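Local coordinates for secreted hemophore CSA2 (Candida albicans, PDB 4Y7S), which binds heme as a secreted fungal hemophore, helps hyphae use iron from human hemoglobin, and exchanges heme with related CFEM proteins, probably in a relay across the cell wall, at residues A[16-21]-A[79-84]; A[61-66]-A[99-104]. One frame throughout, in Å; residues are numbered along the deposited sequence.

Interaction 1 of 2, residues A[16-21]-A[79-84]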
# COMPACT_ATOMS: atom_id res chain seq x y z
N ASN A 16 5.02 -7.39 18.38
CA ASN A 16 5.72 -6.68 17.33
C ASN A 16 6.02 -5.24 17.80
O ASN A 16 5.58 -4.84 18.87
CB ASN A 16 4.93 -6.70 16.01
CG ASN A 16 3.55 -6.04 16.12
OD1 ASN A 16 3.44 -4.85 16.40
ND2 ASN A 16 2.51 -6.82 15.85
N GLY A 17 6.77 -4.49 17.00
CA GLY A 17 7.23 -3.17 17.40
C GLY A 17 6.12 -2.15 17.63
O GLY A 17 6.29 -1.21 18.39
N PHE A 18 4.98 -2.35 16.97
CA PHE A 18 3.82 -1.48 17.14
C PHE A 18 3.02 -1.89 18.38
O PHE A 18 2.79 -1.09 19.27
CB PHE A 18 2.95 -1.52 15.89
CG PHE A 18 1.63 -0.76 16.00
CD1 PHE A 18 1.58 0.62 15.93
CD2 PHE A 18 0.43 -1.46 16.13
CE1 PHE A 18 0.35 1.31 16.01
CE2 PHE A 18 -0.80 -0.78 16.20
CZ PHE A 18 -0.84 0.60 16.13
N ALA A 19 2.63 -3.16 18.41
CA ALA A 19 1.87 -3.72 19.52
C ALA A 19 2.54 -3.54 20.88
O ALA A 19 1.86 -3.19 21.84
CB ALA A 19 1.61 -5.19 19.27
N ASP A 20 3.85 -3.78 20.96
CA ASP A 20 4.54 -3.75 22.23
C ASP A 20 4.41 -2.37 22.88
O ASP A 20 4.46 -2.24 24.08
CB ASP A 20 6.04 -4.11 22.07
CG ASP A 20 6.28 -5.62 21.92
OD1 ASP A 20 5.34 -6.35 21.53
OD2 ASP A 20 7.41 -6.08 22.21
N ARG A 21 4.28 -1.32 22.07
CA ARG A 21 4.22 0.02 22.63
C ARG A 21 2.91 0.32 23.34
O ARG A 21 2.89 1.14 24.26
CB ARG A 21 4.43 1.06 21.53
CG ARG A 21 5.75 0.96 20.82
CD ARG A 21 6.98 1.17 21.75
NE ARG A 21 8.10 0.70 20.96
CZ ARG A 21 8.68 -0.48 21.10
NH1 ARG A 21 8.35 -1.30 22.08
NH2 ARG A 21 9.65 -0.80 20.27
N LYS A 79 -5.77 7.30 19.51
CA LYS A 79 -4.88 8.20 20.23
C LYS A 79 -3.60 7.49 20.62
O LYS A 79 -2.53 8.06 20.52
CB LYS A 79 -5.56 8.74 21.48
CG LYS A 79 -6.59 9.79 21.16
CD LYS A 79 -7.18 10.46 22.43
CE LYS A 79 -8.18 11.55 22.02
NZ LYS A 79 -9.03 11.98 23.16
N LEU A 80 -3.72 6.25 21.07
CA LEU A 80 -2.53 5.49 21.44
C LEU A 80 -1.67 5.12 20.23
O LEU A 80 -0.43 5.19 20.29
CB LEU A 80 -2.92 4.23 22.20
CG LEU A 80 -3.33 4.51 23.63
CD1 LEU A 80 -4.17 3.37 24.11
CD2 LEU A 80 -2.12 4.71 24.53
N ALA A 81 -2.31 4.72 19.13
CA ALA A 81 -1.59 4.39 17.91
C ALA A 81 -0.81 5.60 17.40
O ALA A 81 0.38 5.53 17.09
CB ALA A 81 -2.54 3.89 16.83
N VAL A 82 -1.50 6.73 17.36
CA VAL A 82 -0.89 7.98 16.92
C VAL A 82 0.28 8.34 17.83
O VAL A 82 1.36 8.72 17.37
CB VAL A 82 -1.91 9.11 16.90
CG1 VAL A 82 -1.22 10.48 16.82
CG2 VAL A 82 -2.87 8.93 15.73
N GLY A 83 0.08 8.21 19.14
CA GLY A 83 1.11 8.56 20.09
C GLY A 83 2.37 7.72 19.94
O GLY A 83 3.49 8.24 19.93
N ALA A 84 2.20 6.42 19.80
CA ALA A 84 3.34 5.52 19.66
C ALA A 84 4.10 5.80 18.37
O ALA A 84 5.32 5.82 18.35
CB ALA A 84 2.88 4.08 19.69
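Phe18 and Arg21, in and just after the Asn16 Asx turn that leads into the short helix 19-22 of the CFEM helical basket, each meet one alanine of helix segment 79-84. No hydrogen bond crosses the contact. Phe18 can be followed outward from CB, which lies 3.4 Å from Asn16 OD1. CG stands anti to the backbone N (chi1 174°), which carries the ring toward the long helix. Its far rim arrives there: CE1 is 4.1 Å from Ala81 CA, and CZ lies 3.8 Å from Ala81 CB. The methyl sits at the ring edge, near the ring plane. Trp95 meets the same ring nearly parallel, while Phe77, Leu51 and the Cys52–Cys85 disulfide pack around it. Arg21 behaves differently, since just its root takes part: CB is 3.9 Å from Ala84 CB. A bend at chi2 then leads the chain away, and Gly17 O stands 3.6 Å above one face of the guanidinium, offset toward its rim. Gly17 O is hydrogen-bonded to Thr48 OG1. The turn is fixed by Asn16 OD1, with a weak bond from Phe18 N and a straight one from Ala19 N (2.7 Å, 173°), the latter standing 35° out of the carbonyl plane.

Interaction 2 of 2, residues A[61-66]-A[99-104]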
# COMPACT_ATOMS: atom_id res chain seq x y z
N VAL A 61 -4.97 -3.76 10.85
CA VAL A 61 -5.16 -3.46 12.26
C VAL A 61 -6.38 -2.56 12.40
O VAL A 61 -7.26 -2.81 13.22
CB VAL A 61 -3.90 -2.79 12.87
CG1 VAL A 61 -4.21 -2.27 14.26
CG2 VAL A 61 -2.74 -3.79 12.93
N GLY A 62 -6.45 -1.54 11.55
CA GLY A 62 -7.55 -0.60 11.58
C GLY A 62 -8.91 -1.22 11.29
O GLY A 62 -9.90 -0.92 11.96
N ASN A 63 -8.95 -2.09 10.28
CA ASN A 63 -10.18 -2.79 9.94
C ASN A 63 -10.67 -3.61 11.10
O ASN A 63 -11.87 -3.65 11.37
CB ASN A 63 -9.95 -3.70 8.75
CG ASN A 63 -10.03 -2.98 7.45
OD1 ASN A 63 -10.65 -1.93 7.35
ND2 ASN A 63 -9.42 -3.56 6.43
N CYS A 64 -9.75 -4.28 11.78
CA CYS A 64 -10.09 -5.10 12.93
C CYS A 64 -10.64 -4.25 14.10
O CYS A 64 -11.65 -4.59 14.71
CB CYS A 64 -8.87 -5.92 13.37
SG CYS A 64 -9.13 -6.97 14.84
N VAL A 65 -9.97 -3.14 14.40
CA VAL A 65 -10.45 -2.28 15.47
C VAL A 65 -11.84 -1.74 15.13
O VAL A 65 -12.71 -1.66 16.01
CB VAL A 65 -9.47 -1.11 15.73
CG1 VAL A 65 -10.10 -0.03 16.60
CG2 VAL A 65 -8.17 -1.65 16.37
N ALA A 66 -12.06 -1.34 13.88
CA ALA A 66 -13.36 -0.85 13.47
C ALA A 66 -14.46 -1.90 13.59
O ALA A 66 -15.62 -1.57 13.75
CB ALA A 66 -13.31 -0.34 12.04
N ALA A 99 -7.53 5.79 3.57
CA ALA A 99 -8.65 6.69 3.81
C ALA A 99 -9.94 5.92 4.10
O ALA A 99 -10.73 6.33 4.94
CB ALA A 99 -8.86 7.63 2.63
N SER A 100 -10.15 4.81 3.41
CA SER A 100 -11.34 3.97 3.63
C SER A 100 -11.37 3.41 5.06
O SER A 100 -12.43 3.33 5.70
CB SER A 100 -11.37 2.85 2.59
OG SER A 100 -10.18 2.06 2.71
N VAL A 101 -10.21 3.04 5.58
CA VAL A 101 -10.11 2.52 6.94
C VAL A 101 -10.36 3.63 7.97
O VAL A 101 -11.05 3.41 8.98
CB VAL A 101 -8.74 1.87 7.21
CG1 VAL A 101 -8.58 1.50 8.68
CG2 VAL A 101 -8.55 0.64 6.30
N SER A 102 -9.81 4.81 7.73
CA SER A 102 -10.09 5.95 8.60
C SER A 102 -11.59 6.23 8.68
O SER A 102 -12.11 6.49 9.75
CB SER A 102 -9.36 7.20 8.12
OG SER A 102 -9.40 8.21 9.12
N SER A 103 -12.28 6.19 7.54
CA SER A 103 -13.72 6.44 7.49
C SER A 103 -14.47 5.39 8.30
O SER A 103 -15.39 5.71 9.03
CB SER A 103 -14.24 6.47 6.05
OG SER A 103 -13.57 7.47 5.30
N ALA A 104 -14.05 4.14 8.17
CA ALA A 104 -14.64 3.04 8.94
C ALA A 104 -14.41 3.25 10.45
O ALA A 104 -15.29 2.95 11.26
CB ALA A 104 -14.06 1.69 8.49
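The amide of Asn63 is the flat group that meets Val101, and it does so through its oxygen. Val101 CG2 lies off one side of the amide plane and beyond OD1, 3.5 Å from OD1 and 4.1 Å from Asn63 CG, so the contact belongs to the carbonyl end; the two side chains cross at about a right angle. Gln25 of the third subunit also packs on Asn63. The other branch of Val101 points at the backbone. With CG1 anti to the backbone N (chi1 173°), that methyl comes 3.7 Å from Gly62 CA and 3.8 Å from Gly62 C, a close approach made possible by the missing side chain. One turn on, Ala66 CB faces Ala104, 3.9 Å from Ala104 O and 4.2 Å from Ala104 CB. No hydrogen bond joins the segments. The axes of segments 61-66 and 99-104 run nearly parallel, 19° apart, 9.1 Å at closest approach. Gly62 and Ala66, four residues apart, put two small residues on the face turned to the partner. Cys64, on the same helix, is disulfide-bonded to Cys33, one of the four signature bridges stabilising the CFEM helical basket to which this parallel helix pair belongs.

In the fold
The two contacts, centred 16 Å apart, lie in one CFEM domain and alternate along the chain. They meet directly: Phe18 CE2 of interaction 1 is 4.2 Å from Val61 CG1, on the 61-66 segment of interaction 2. Helix 72-87 ties them further, because Phe77 packs against Phe18 as well as against Val61 and Val65. Their relation to the heme differs. In interaction 1 the Arg21 side chain is about 8 Å from that of Asp47, the axial iron ligand, and about 9 Å from the heme. Interaction 2 lies away from the heme site, and neighbouring subunits approach it.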